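Local coordinates for SPbeta prophage-derived aminoglycoside N(3')-acetyltransferase-like protein YokD (Bacillus subtilis, PDB 2NYG) that binds coenzyme A, is probably an N-acetyltransferase of the aminoglycoside 3-N-acetyltransferase type, and may contribute to antibiotic resistance, at residues L34-L39 against S180-H185; A176-S181 against N246-S251. All blocks are in the same frame, centred on the assembly; numbering follows the deposited sequence.

Contact 1 (L34-L39 against S180-H185); sequences LVHSSL and SSTCFH. With COA (coenzyme A), chain G.
His36, on central strand 32-37 of the mixed sheet, packs against the loop before helix 183-187, where Ser181 centres an inverse gamma turn. No hydrogen bond joins the two segments. Ser180 O lies over one face of the His36 imidazole, above its rim. Ser180 O is 3.3 Å from His36 ND1, but the angle is too poor for a bond. Ser181 CA lies over the same ring, 4.1 Å from His36 NE2. Thr182 crosses His36 at about a right angle, with Thr182 OG1 3.6 Å from His36 CE1. His36 CG is anti to the carbonyl carbon (chi1 -56°), which carries the ring toward the turn. Leu34 CD2 is 4.4 Å from Cys183 N. Pro69 of strand 65-69 touches both His36 and Thr182.

Backbone bonds tie Leu34 and His36 to strand 170-174. Ser38 OG donates to O5A of coenzyme A. Leu39 N donates to O1A of coenzyme A at 3.0 Å. A weak hydrogen bond of 3.4 Å runs from Ser180 OG to O9P of coenzyme A. C6P of coenzyme A lies at the His36 ring edge, near its plane. The chemistry implies a packed pocket wall in which several polar groups of Ser38, Leu39 and Ser180 bond the cofactor.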
loop_
_atom_site.group_PDB
_atom_site.type_symbol
_atom_site.label_atom_id
_atom_site.label_comp_id
_atom_site.label_asym_id
_atom_site.label_seq_id
_atom_site.Cartn_x
_atom_site.Cartn_y
_atom_site.Cartn_z
ATOM N N LEU A 34 -20.126 -1.663 1.807
ATOM C CA LEU A 34 -19.002 -2.525 1.476
ATOM C C LEU A 34 -18.598 -2.137 0.045
ATOM O O LEU A 34 -19.427 -2.177 -0.874
ATOM C CB LEU A 34 -19.423 -3.994 1.522
ATOM C CG LEU A 34 -18.333 -5.051 1.323
ATOM C CD1 LEU A 34 -17.290 -4.938 2.429
ATOM C CD2 LEU A 34 -18.974 -6.426 1.321
ATOM N N VAL A 35 -17.327 -1.773 -0.131
ATOM C CA VAL A 35 -16.802 -1.332 -1.423
ATOM C C VAL A 35 -15.809 -2.264 -2.116
ATOM O O VAL A 35 -14.901 -2.816 -1.495
ATOM C CB VAL A 35 -16.102 0.054 -1.293
ATOM C CG1 VAL A 35 -15.809 0.634 -2.666
ATOM C CG2 VAL A 35 -16.970 1.007 -0.509
ATOM N N HIS A 36 -15.984 -2.395 -3.425
ATOM C CA HIS A 36 -15.129 -3.197 -4.280
ATOM C C HIS A 36 -14.780 -2.235 -5.408
ATOM O O HIS A 36 -15.623 -1.867 -6.222
ATOM C CB HIS A 36 -15.912 -4.386 -4.778
ATOM C CG HIS A 36 -16.500 -5.207 -3.678
ATOM N ND1 HIS A 36 -15.737 -6.023 -2.873
ATOM C CD2 HIS A 36 -17.773 -5.321 -3.232
ATOM C CE1 HIS A 36 -16.514 -6.604 -1.980
ATOM N NE2 HIS A 36 -17.753 -6.195 -2.177
ATOM N N SER A 37 -13.523 -1.826 -5.454
ATOM C CA SER A 37 -13.108 -0.837 -6.433
ATOM C C SER A 37 -12.061 -1.215 -7.461
ATOM O O SER A 37 -11.480 -2.290 -7.427
ATOM C CB SER A 37 -12.623 0.405 -5.683
ATOM O OG SER A 37 -11.795 0.042 -4.586
ATOM N N SER A 38 -11.850 -0.282 -8.376
ATOM C CA SER A 38 -10.866 -0.361 -9.444
ATOM C C SER A 38 -10.440 1.088 -9.632
ATOM O O SER A 38 -11.146 1.879 -10.271
ATOM C CB SER A 38 -11.484 -0.870 -10.745
ATOM O OG SER A 38 -10.702 -0.478 -11.871
ATOM N N LEU A 39 -9.297 1.449 -9.067
ATOM C CA LEU A 39 -8.836 2.816 -9.193
ATOM C C LEU A 39 -8.713 3.274 -10.647
ATOM O O LEU A 39 -9.090 4.394 -10.959
ATOM C CB LEU A 39 -7.501 3.007 -8.461
ATOM C CG LEU A 39 -6.824 4.373 -8.670
ATOM C CD1 LEU A 39 -7.822 5.487 -8.417
ATOM C CD2 LEU A 39 -5.613 4.510 -7.755
ATOM N N SER A 180 -16.830 -9.921 -7.993
ATOM C CA SER A 180 -16.065 -9.399 -6.858
ATOM C C SER A 180 -16.901 -9.174 -5.622
ATOM O O SER A 180 -16.367 -8.758 -4.614
ATOM C CB SER A 180 -15.428 -8.048 -7.193
ATOM O OG SER A 180 -14.606 -8.099 -8.345
ATOM N N SER A 181 -18.208 -9.412 -5.699
ATOM C CA SER A 181 -19.098 -9.189 -4.554
ATOM C C SER A 181 -18.924 -10.161 -3.417
ATOM O O SER A 181 -19.724 -11.068 -3.248
ATOM C CB SER A 181 -20.564 -9.227 -4.966
ATOM O OG SER A 181 -21.005 -7.948 -5.348
ATOM N N THR A 182 -17.898 -9.944 -2.612
ATOM C CA THR A 182 -17.623 -10.809 -1.489
ATOM C C THR A 182 -18.845 -11.201 -0.652
ATOM O O THR A 182 -18.867 -12.284 -0.082
ATOM C CB THR A 182 -16.574 -10.163 -0.573
ATOM O OG1 THR A 182 -15.368 -9.974 -1.310
ATOM C CG2 THR A 182 -16.273 -11.054 0.606
ATOM N N CYS A 183 -19.858 -10.341 -0.575
ATOM C CA CYS A 183 -21.020 -10.658 0.244
ATOM C C CYS A 183 -21.680 -11.994 -0.110
ATOM O O CYS A 183 -22.201 -12.684 0.772
ATOM C CB CYS A 183 -22.057 -9.535 0.173
ATOM S SG CYS A 183 -22.779 -9.305 -1.447
ATOM N N PHE A 184 -21.661 -12.365 -1.388
ATOM C CA PHE A 184 -22.260 -13.626 -1.812
ATOM C C PHE A 184 -21.709 -14.854 -1.088
ATOM O O PHE A 184 -22.456 -15.796 -0.812
ATOM C CB PHE A 184 -22.101 -13.795 -3.319
ATOM C CG PHE A 184 -22.988 -12.892 -4.115
ATOM C CD1 PHE A 184 -22.634 -12.502 -5.399
ATOM C CD2 PHE A 184 -24.180 -12.416 -3.573
ATOM C CE1 PHE A 184 -23.456 -11.650 -6.129
ATOM C CE2 PHE A 184 -25.002 -11.567 -4.293
ATOM C CZ PHE A 184 -24.641 -11.182 -5.571
ATOM N N HIS A 185 -20.410 -14.845 -0.787
ATOM C CA HIS A 185 -19.805 -15.963 -0.088
ATOM C C HIS A 185 -20.653 -16.322 1.123
ATOM O O HIS A 185 -20.798 -17.494 1.443
ATOM C CB HIS A 185 -18.389 -15.631 0.403
ATOM C CG HIS A 185 -17.335 -15.656 -0.663
ATOM N ND1 HIS A 185 -17.020 -16.790 -1.378
ATOM C CD2 HIS A 185 -16.480 -14.693 -1.089
ATOM C CE1 HIS A 185 -16.016 -16.527 -2.196
ATOM N NE2 HIS A 185 -15.670 -15.262 -2.041
HETATM N N1A COA G . -6.384 7.586 -11.611
HETATM C C2A COA G . -6.777 6.406 -12.255
HETATM N N3A COA G . -5.923 5.322 -12.243
HETATM C C4A COA G . -4.699 5.397 -11.611
HETATM C C5A COA G . -4.267 6.560 -10.947
HETATM C C6A COA G . -5.125 7.673 -10.956
HETATM N N6A COA G . -4.774 8.801 -10.352
HETATM N N7A COA G . -3.028 6.324 -10.423
HETATM C C8A COA G . -2.683 5.042 -10.743
HETATM N N9A COA G . -3.735 4.470 -11.488
HETATM C C1B COA G . -3.857 3.118 -12.085
HETATM C C2B COA G . -2.551 2.294 -12.270
HETATM O O2B COA G . -1.688 2.768 -13.326
HETATM C C3B COA G . -3.089 0.899 -12.534
HETATM O O3B COA G . -3.327 0.884 -13.975
HETATM P P3B COA G . -2.811 -0.275 -15.004
HETATM O O7A COA G . -2.073 -1.393 -14.227
HETATM O O8A COA G . -1.800 0.307 -15.963
HETATM O O9A COA G . -4.004 -0.800 -15.763
HETATM C C4B COA G . -4.396 0.825 -11.698
HETATM O O4B COA G . -4.772 2.200 -11.459
HETATM C C5B COA G . -4.246 0.098 -10.319
HETATM O O5B COA G . -5.564 0.133 -9.694
HETATM P P1A COA G . -6.176 -1.184 -9.055
HETATM O O1A COA G . -7.540 -0.928 -8.505
HETATM O O2A COA G . -5.237 -1.731 -7.970
HETATM O O3A COA G . -6.159 -2.159 -10.259
HETATM P P2A COA G . -7.192 -2.181 -11.487
HETATM O O4A COA G . -6.418 -1.976 -12.740
HETATM O O5A COA G . -8.291 -1.128 -11.383
HETATM O O6A COA G . -7.780 -3.684 -11.268
HETATM C CBP COA G . -9.207 -4.952 -9.600
HETATM C CCP COA G . -9.097 -3.905 -10.748
HETATM C CDP COA G . -8.030 -5.957 -9.658
HETATM C CEP COA G . -9.230 -4.153 -8.277
HETATM C CAP COA G . -10.474 -5.836 -9.863
HETATM O OAP COA G . -11.048 -5.399 -11.116
HETATM C C9P COA G . -11.571 -5.769 -8.773
HETATM O O9P COA G . -12.785 -5.317 -9.196
HETATM N N8P COA G . -11.424 -6.091 -7.461
HETATM C C7P COA G . -12.482 -5.814 -6.463
HETATM C C6P COA G . -12.049 -5.212 -5.118
#

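Contact 2 (A176-S181 against N246-S251); sequences ADFDSS and NCRLFS. With COA (coenzyme A), chain G.
Residues 176-181 form a loop with a short 3-10 segment beside strand 245-251; the backbones are 7.2 Å apart between the CA atoms of Ala176 and Cys247 and diverge to 10.8 Å between those of Ser181 and Phe250. The strand belongs to the mixed central sheet of this antibiotic N-acetyltransferase family protein and runs antiparallel to strand 170-174, from which the loop leaves. Side chains bridge the widening gap.

Arg248 is central. Its guanidinium lies flat against the Phe178 ring, with the planes only 3° apart. Phe178 CE1 sits over one guanidinium face, and Arg248 NE is 3.5 Å from Phe178 CE1. Asp177 meets the guanidinium at its edge. The salt bridge from Asp177 OD1 to Arg248 NH2 is 2.8 Å long, but its hydrogen bond is weak, bent to 129°. Arg248 NH1 forms a second salt bridge, with Glu232 of helix 224-234. Asp177 OD1 uses its anti lone pair to accept from Phe178 N at 2.7 Å. Gln225 NE2 also bonds Asp177 OD1. These bonds fix the carboxylate where the loop turns.

Phe250 meets the CE2 corner of Phe178, whereas CE1 and CZ face Arg248. Phe250 CG stands between the backbone N and the carbonyl carbon (chi1 58°), and the ring reaches toward the loop. The rings meet obliquely, with Phe178 CE2 3.6 Å from Phe250 CE2. At the edge of the Phe250 ring, in its plane, Ser181 OG lies 3.7 Å from Phe250 CZ.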
loop_
_atom_site.group_PDB
_atom_site.type_symbol
_atom_site.label_atom_id
_atom_site.label_comp_id
_atom_site.label_asym_id
_atom_site.label_seq_id
_atom_site.Cartn_x
_atom_site.Cartn_y
_atom_site.Cartn_z
ATOM N N ALA A 176 -16.102 -2.219 -10.471
ATOM C CA ALA A 176 -16.018 -3.683 -10.419
ATOM C C ALA A 176 -17.337 -4.332 -10.787
ATOM O O ALA A 176 -18.378 -3.688 -10.784
ATOM C CB ALA A 176 -15.615 -4.144 -9.043
ATOM N N ASP A 177 -17.288 -5.620 -11.095
ATOM C CA ASP A 177 -18.497 -6.355 -11.445
ATOM C C ASP A 177 -18.872 -7.284 -10.293
ATOM O O ASP A 177 -18.224 -7.289 -9.247
ATOM C CB ASP A 177 -18.296 -7.173 -12.729
ATOM C CG ASP A 177 -19.565 -7.255 -13.578
ATOM O OD1 ASP A 177 -20.676 -7.411 -13.011
ATOM O OD2 ASP A 177 -19.448 -7.169 -14.819
ATOM N N PHE A 178 -19.918 -8.070 -10.503
ATOM C CA PHE A 178 -20.408 -9.000 -9.500
ATOM C C PHE A 178 -19.438 -10.083 -9.050
ATOM O O PHE A 178 -19.495 -10.544 -7.909
ATOM C CB PHE A 178 -21.679 -9.649 -10.006
ATOM C CG PHE A 178 -22.855 -8.728 -10.018
ATOM C CD1 PHE A 178 -23.483 -8.391 -11.215
ATOM C CD2 PHE A 178 -23.354 -8.213 -8.823
ATOM C CE1 PHE A 178 -24.597 -7.554 -11.222
ATOM C CE2 PHE A 178 -24.463 -7.377 -8.817
ATOM C CZ PHE A 178 -25.090 -7.046 -10.019
ATOM N N ASP A 179 -18.549 -10.485 -9.946
ATOM C CA ASP A 179 -17.573 -11.527 -9.649
ATOM C C ASP A 179 -16.702 -11.162 -8.461
ATOM O O ASP A 179 -15.940 -11.995 -7.988
ATOM C CB ASP A 179 -16.685 -11.779 -10.867
ATOM C CG ASP A 179 -15.787 -10.603 -11.178
ATOM O OD1 ASP A 179 -16.303 -9.472 -11.298
ATOM O OD2 ASP A 179 -14.563 -10.806 -11.298
ATOM N N SER A 180 -16.830 -9.921 -7.993
ATOM C CA SER A 180 -16.065 -9.399 -6.858
ATOM C C SER A 180 -16.901 -9.174 -5.622
ATOM O O SER A 180 -16.367 -8.758 -4.614
ATOM C CB SER A 180 -15.428 -8.048 -7.193
ATOM O OG SER A 180 -14.606 -8.099 -8.345
ATOM N N SER A 181 -18.208 -9.412 -5.699
ATOM C CA SER A 181 -19.098 -9.189 -4.554
ATOM C C SER A 181 -18.924 -10.161 -3.417
ATOM O O SER A 181 -19.724 -11.068 -3.248
ATOM C CB SER A 181 -20.564 -9.227 -4.966
ATOM O OG SER A 181 -21.005 -7.948 -5.348
ATOM N N ASN A 246 -18.124 2.440 -14.300
ATOM C CA ASN A 246 -19.536 2.058 -14.209
ATOM C C ASN A 246 -19.784 1.476 -12.845
ATOM O O ASN A 246 -19.102 0.542 -12.429
ATOM C CB ASN A 246 -19.881 1.024 -15.281
ATOM C CG ASN A 246 -19.898 1.619 -16.663
ATOM O OD1 ASN A 246 -19.126 1.220 -17.530
ATOM N ND2 ASN A 246 -20.780 2.591 -16.876
ATOM N N CYS A 247 -20.773 2.007 -12.149
ATOM C CA CYS A 247 -21.025 1.521 -10.802
ATOM C C CYS A 247 -22.451 1.119 -10.479
ATOM O O CYS A 247 -23.412 1.525 -11.138
ATOM C CB CYS A 247 -20.614 2.589 -9.781
ATOM S SG CYS A 247 -19.041 3.406 -10.074
ATOM N N ARG A 248 -22.581 0.297 -9.448
ATOM C CA ARG A 248 -23.893 -0.051 -8.986
ATOM C C ARG A 248 -23.860 -0.172 -7.490
ATOM O O ARG A 248 -22.884 -0.628 -6.910
ATOM C CB ARG A 248 -24.440 -1.311 -9.653
ATOM C CG ARG A 248 -23.573 -2.502 -9.703
ATOM C CD ARG A 248 -24.268 -3.493 -10.616
ATOM N NE ARG A 248 -23.325 -4.337 -11.342
ATOM C CZ ARG A 248 -23.363 -4.545 -12.655
ATOM N NH1 ARG A 248 -24.300 -3.970 -13.398
ATOM N NH2 ARG A 248 -22.454 -5.322 -13.221
ATOM N N LEU A 249 -24.927 0.311 -6.870
ATOM C CA LEU A 249 -25.065 0.290 -5.428
ATOM C C LEU A 249 -26.336 -0.481 -5.132
ATOM O O LEU A 249 -27.380 -0.184 -5.713
ATOM C CB LEU A 249 -25.187 1.724 -4.892
ATOM C CG LEU A 249 -25.525 1.818 -3.402
ATOM C CD1 LEU A 249 -24.308 1.445 -2.573
ATOM C CD2 LEU A 249 -25.987 3.206 -3.056
ATOM N N PHE A 250 -26.249 -1.469 -4.245
ATOM C CA PHE A 250 -27.416 -2.265 -3.874
ATOM C C PHE A 250 -27.372 -2.766 -2.439
ATOM O O PHE A 250 -26.357 -2.663 -1.757
ATOM C CB PHE A 250 -27.579 -3.447 -4.832
ATOM C CG PHE A 250 -26.385 -4.350 -4.891
ATOM C CD1 PHE A 250 -26.179 -5.325 -3.918
ATOM C CD2 PHE A 250 -25.471 -4.241 -5.939
ATOM C CE1 PHE A 250 -25.085 -6.183 -3.992
ATOM C CE2 PHE A 250 -24.376 -5.094 -6.021
ATOM C CZ PHE A 250 -24.183 -6.067 -5.047
ATOM N N SER A 251 -28.499 -3.305 -1.993
ATOM C CA SER A 251 -28.647 -3.835 -0.641
ATOM C C SER A 251 -27.822 -5.113 -0.453
ATOM O O SER A 251 -27.872 -6.011 -1.283
ATOM C CB SER A 251 -30.119 -4.123 -0.385
ATOM O OG SER A 251 -30.289 -4.705 0.889
HETATM N N1A COA G . -6.384 7.586 -11.611
HETATM C C2A COA G . -6.777 6.406 -12.255
HETATM N N3A COA G . -5.923 5.322 -12.243
HETATM C C4A COA G . -4.699 5.397 -11.611
HETATM C C5A COA G . -4.267 6.560 -10.947
HETATM C C6A COA G . -5.125 7.673 -10.956
HETATM N N6A COA G . -4.774 8.801 -10.352
HETATM N N7A COA G . -3.028 6.324 -10.423
HETATM C C8A COA G . -2.683 5.042 -10.743
HETATM N N9A COA G . -3.735 4.470 -11.488
HETATM C C1B COA G . -3.857 3.118 -12.085
HETATM C C2B COA G . -2.551 2.294 -12.270
HETATM O O2B COA G . -1.688 2.768 -13.326
HETATM C C3B COA G . -3.089 0.899 -12.534
HETATM O O3B COA G . -3.327 0.884 -13.975
HETATM P P3B COA G . -2.811 -0.275 -15.004
HETATM O O7A COA G . -2.073 -1.393 -14.227
HETATM O O8A COA G . -1.800 0.307 -15.963
HETATM O O9A COA G . -4.004 -0.800 -15.763
HETATM C C4B COA G . -4.396 0.825 -11.698
HETATM O O4B COA G . -4.772 2.200 -11.459
HETATM C C5B COA G . -4.246 0.098 -10.319
HETATM O O5B COA G . -5.564 0.133 -9.694
HETATM P P1A COA G . -6.176 -1.184 -9.055
HETATM O O1A COA G . -7.540 -0.928 -8.505
HETATM O O2A COA G . -5.237 -1.731 -7.970
HETATM O O3A COA G . -6.159 -2.159 -10.259
HETATM P P2A COA G . -7.192 -2.181 -11.487
HETATM O O4A COA G . -6.418 -1.976 -12.740
HETATM O O5A COA G . -8.291 -1.128 -11.383
HETATM O O6A COA G . -7.780 -3.684 -11.268
HETATM C CBP COA G . -9.207 -4.952 -9.600
HETATM C CCP COA G . -9.097 -3.905 -10.748
HETATM C CDP COA G . -8.030 -5.957 -9.658
HETATM C CEP COA G . -9.230 -4.153 -8.277
HETATM C CAP COA G . -10.474 -5.836 -9.863
HETATM O OAP COA G . -11.048 -5.399 -11.116
HETATM C C9P COA G . -11.571 -5.769 -8.773
HETATM O O9P COA G . -12.785 -5.317 -9.196
HETATM N N8P COA G . -11.424 -6.091 -7.461
HETATM C C7P COA G . -12.482 -5.814 -6.463
HETATM C C6P COA G . -12.049 -5.212 -5.118
#

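How the contacts relate
Both contacts use the chain that follows strand 170-174, and they share Ser180 and Ser181. Strand 170-174 lies between strands 32-37 and 245-251 in the sheet, so the loop reaches a strand on either side of it. The centres of the contacts are about 7 Å apart. Both are buried, but the centre of contact 1 lies about 4 Å from the centre of the chain, that of contact 2 about 11 Å. Contact 1 is packing without a salt bridge or hydrogen bond between its segments. Contact 2 adds a salt bridge and aromatic packing on the flank nearer helix 224-234. The two touch where His36 O meets Ala176 CB at 3.6 Å, and both reach coenzyme A.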